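Local coordinates for DNA repair and recombination protein RadB (Thermococcus kodakarensis, PDB 2CVH) that probably takes part in DNA repair and homologous recombination, binding DNA and ATP with only a very weak ATPase activity, at residues L182-L185 against L190-A193; A207-R210 against G215-D218. All coordinates share one frame; numbering follows the deposited sequence.

Contact 1 of 2, residues L182-L185 against L190-A193; sequences LDKL and LRVA
R191 lies alongside K184 on one face of an antiparallel hairpin. Its CB starts next to the carbonyl oxygen of D183. The chain bends at chi2 (-71°), which folds the rest back over the neighbouring strand. CD then packs on the K184 backbone, with K184 CA 3.6 Å from R191 CD. NE and CZ come under the lysine chain, where K184 CG sits over one face of the guanidinium, toward its rim. NH1 turns back and donates to L190 O at 2.7 Å, in the guanidinium plane. NH2 continues to A30 O in the predicted ATP-binding loop. L190 O also takes the backbone N of L185 at 2.8 Å, and the two donors arrive from opposite faces of its carbonyl plane. D183 and V192 form the hydrogen-bonded pair, D183 N to V192 O at 2.8 Å and V192 N to D183 O at 2.9 Å. On their face, D183 CB meets V192 CG1, while the carboxylate pairs with R181. At the turn end, L185 CB presses on L190 CD1 at 3.5 Å. The lysine gives its methylenes to R191 and its NZ, weakly, to Y29 O, so both cations probably face the predicted nucleotide loop.

Contact 2 of 2, residues A207-R210 against G215-D218; sequences AYFR and GIED
I216 packs obliquely on the F209 ring, just after G215, whose backbone angles (phi 115°, psi -101°) would jam a CB against the preceding carbonyl oxygen. I216 CG2 lies 3.5 Å from F209 CD2, and its CD1 reaches F209 CE2. I216 also touches helices 7-12 and 33-44. E217 makes the paired backbone bonds with R210: R210 N to E217 O and E217 N to R210 O, both 2.8 Å. E217 CB faces the centre of the R210 guanidinium, 4.1 Å from its plane. T212 and R214 bind the carboxylate. Its long ion pair, R210 NH1 to E217 OE1 at 3.9 Å, is charge alone, because OE1 lies well out of the guanidinium plane. R210 CG stands between its backbone N and carbonyl carbon (chi1 54°), and the extended chain carries NE across to D218 O at 3.0 Å. NH2 adds a weak bond. A water bridges D218 OD1 and Y208 O. The D218 carboxylate also takes the backbone N of K7 and S8. With an alanine at R210 the guanidinium is gone, and D218 O would probably be left to water while E217 CB loses its cover. The arrangement is a beta hairpin at one edge of the RecA-like sheet, its I216 close to the predicted P-loop.

In the fold
Contacts 1 and 2 are successive antiparallel hairpins of one mixed sheet, their centres about 9 Å apart. They meet where strand 190-197 runs beside strand 206-212. There the backbone N of A193 and of R191 probably bond to A207 O and F209 O. Both contacts are partly buried. Contact 1 lies further in, next to the parallel strands of the RecA-like core, and contact 2 holds one edge strand, 215-218. In contact 1 a buried arginine bonds backbone oxygens of its own hairpin and of the predicted ATP-binding loop. In contact 2 the arginine is partly exposed, and D218 O, which it bonds, also takes a water. Each hairpin also sends a buried aliphatic side chain, L182 or I216, to the predicted ATP-binding loop.

Contact 1 of 2, residues L182-L185 against L190-A193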
# COMPACT_ATOMS: atom_id res chain seq x y z
N LEU A 182 -2.78 -10.22 -0.06
CA LEU A 182 -3.54 -10.42 -1.28
C LEU A 182 -3.02 -11.69 -1.94
O LEU A 182 -1.81 -11.88 -2.09
CB LEU A 182 -3.38 -9.23 -2.22
CG LEU A 182 -3.62 -7.81 -1.73
CD1 LEU A 182 -3.60 -6.91 -2.94
CD2 LEU A 182 -4.94 -7.65 -1.01
N ASP A 183 -3.93 -12.59 -2.27
CA ASP A 183 -3.52 -13.83 -2.92
C ASP A 183 -4.21 -13.96 -4.26
O ASP A 183 -5.34 -13.45 -4.43
CB ASP A 183 -3.92 -15.05 -2.08
CG ASP A 183 -3.22 -15.08 -0.74
OD1 ASP A 183 -1.99 -14.86 -0.67
OD2 ASP A 183 -3.93 -15.32 0.25
N LYS A 184 -3.59 -14.71 -5.16
CA LYS A 184 -4.15 -14.96 -6.49
C LYS A 184 -4.98 -16.23 -6.55
O LYS A 184 -4.53 -17.26 -6.06
CB LYS A 184 -3.03 -15.14 -7.50
CG LYS A 184 -2.13 -13.98 -7.67
CD LYS A 184 -1.07 -14.31 -8.67
CE LYS A 184 -0.20 -13.11 -8.94
NZ LYS A 184 0.97 -13.45 -9.80
N LEU A 185 -6.19 -16.16 -7.09
CA LEU A 185 -7.00 -17.36 -7.29
C LEU A 185 -6.61 -17.86 -8.70
O LEU A 185 -6.21 -17.05 -9.53
CB LEU A 185 -8.49 -17.06 -7.13
CG LEU A 185 -8.89 -16.80 -5.66
CD1 LEU A 185 -10.38 -16.67 -5.49
CD2 LEU A 185 -8.43 -17.93 -4.79
N LEU A 190 -8.48 -13.11 -10.91
CA LEU A 190 -9.16 -13.47 -9.65
C LEU A 190 -8.22 -13.37 -8.44
O LEU A 190 -7.12 -13.93 -8.45
CB LEU A 190 -9.74 -14.88 -9.73
CG LEU A 190 -11.23 -15.12 -9.47
CD1 LEU A 190 -11.38 -16.52 -8.98
CD2 LEU A 190 -11.83 -14.18 -8.45
N ARG A 191 -8.70 -12.71 -7.40
CA ARG A 191 -7.89 -12.50 -6.21
C ARG A 191 -8.73 -12.53 -4.93
O ARG A 191 -9.96 -12.42 -4.96
CB ARG A 191 -7.24 -11.11 -6.29
CG ARG A 191 -6.40 -10.83 -7.52
CD ARG A 191 -5.11 -11.60 -7.50
NE ARG A 191 -4.30 -11.29 -8.67
CZ ARG A 191 -4.27 -12.01 -9.80
NH1 ARG A 191 -5.02 -13.12 -9.93
NH2 ARG A 191 -3.51 -11.60 -10.81
N VAL A 192 -8.04 -12.64 -3.80
CA VAL A 192 -8.72 -12.60 -2.51
C VAL A 192 -7.80 -11.86 -1.54
O VAL A 192 -6.58 -12.01 -1.60
CB VAL A 192 -9.06 -14.04 -1.98
CG1 VAL A 192 -7.76 -14.83 -1.73
CG2 VAL A 192 -9.97 -13.97 -0.69
N ALA A 193 -8.38 -10.99 -0.72
CA ALA A 193 -7.58 -10.29 0.27
C ALA A 193 -7.93 -10.90 1.66
O ALA A 193 -9.08 -11.23 1.93
CB ALA A 193 -7.90 -8.78 0.25

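Contact 2 of 2, residues A207-R210 against G215-D218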
# COMPACT_ATOMS: atom_id res chain seq x y z
N ALA A 207 -12.10 -11.03 1.28
CA ALA A 207 -12.88 -10.28 0.29
C ALA A 207 -12.33 -10.70 -1.06
O ALA A 207 -11.11 -10.69 -1.29
CB ALA A 207 -12.69 -8.78 0.47
N TYR A 208 -13.22 -11.16 -1.93
CA TYR A 208 -12.83 -11.58 -3.27
C TYR A 208 -12.93 -10.36 -4.21
O TYR A 208 -13.82 -9.50 -4.05
CB TYR A 208 -13.77 -12.69 -3.77
CG TYR A 208 -13.58 -13.99 -3.02
CD1 TYR A 208 -12.49 -14.82 -3.29
CD2 TYR A 208 -14.46 -14.36 -1.98
CE1 TYR A 208 -12.25 -15.97 -2.53
CE2 TYR A 208 -14.23 -15.53 -1.22
CZ TYR A 208 -13.13 -16.32 -1.51
OH TYR A 208 -12.88 -17.45 -0.76
N PHE A 209 -12.03 -10.26 -5.17
CA PHE A 209 -12.09 -9.16 -6.11
C PHE A 209 -11.43 -9.61 -7.40
O PHE A 209 -10.85 -10.70 -7.45
CB PHE A 209 -11.43 -7.89 -5.51
CG PHE A 209 -9.92 -8.01 -5.28
CD1 PHE A 209 -9.42 -8.57 -4.10
CD2 PHE A 209 -9.02 -7.51 -6.22
CE1 PHE A 209 -8.04 -8.62 -3.87
CE2 PHE A 209 -7.64 -7.56 -5.99
CZ PHE A 209 -7.15 -8.12 -4.81
N ARG A 210 -11.53 -8.81 -8.46
CA ARG A 210 -10.88 -9.14 -9.73
C ARG A 210 -10.17 -7.92 -10.31
O ARG A 210 -10.60 -6.79 -10.12
CB ARG A 210 -11.86 -9.74 -10.75
CG ARG A 210 -13.07 -8.90 -10.99
CD ARG A 210 -14.09 -9.57 -11.88
NE ARG A 210 -15.37 -8.87 -11.79
CZ ARG A 210 -15.85 -8.04 -12.72
NH1 ARG A 210 -15.17 -7.81 -13.84
NH2 ARG A 210 -17.04 -7.48 -12.55
N GLY A 215 -9.42 -1.33 -13.04
CA GLY A 215 -8.65 -1.34 -11.80
C GLY A 215 -8.94 -2.61 -11.03
O GLY A 215 -8.47 -3.70 -11.38
N ILE A 216 -9.77 -2.50 -10.01
CA ILE A 216 -10.13 -3.64 -9.18
C ILE A 216 -11.62 -3.58 -8.99
O ILE A 216 -12.19 -2.53 -8.72
CB ILE A 216 -9.38 -3.61 -7.83
CG1 ILE A 216 -8.02 -4.30 -8.01
CG2 ILE A 216 -10.21 -4.27 -6.73
CD1 ILE A 216 -7.08 -4.11 -6.85
N GLU A 217 -12.27 -4.71 -9.21
CA GLU A 217 -13.72 -4.77 -9.09
C GLU A 217 -14.20 -5.92 -8.23
O GLU A 217 -13.45 -6.83 -7.91
CB GLU A 217 -14.36 -4.88 -10.49
CG GLU A 217 -14.05 -3.68 -11.37
CD GLU A 217 -14.82 -3.69 -12.67
OE1 GLU A 217 -14.21 -3.99 -13.70
OE2 GLU A 217 -16.02 -3.36 -12.67
N ASP A 218 -15.45 -5.81 -7.80
CA ASP A 218 -16.06 -6.87 -7.05
C ASP A 218 -16.30 -7.97 -8.07
O ASP A 218 -16.46 -7.70 -9.28
CB ASP A 218 -17.37 -6.41 -6.44
CG ASP A 218 -17.14 -5.52 -5.26
OD1 ASP A 218 -16.65 -6.07 -4.26
OD2 ASP A 218 -17.40 -4.30 -5.35
O HOH W 1 -16.32 -9.01 -4.72
O HOH W 2 -18.50 -6.50 -10.83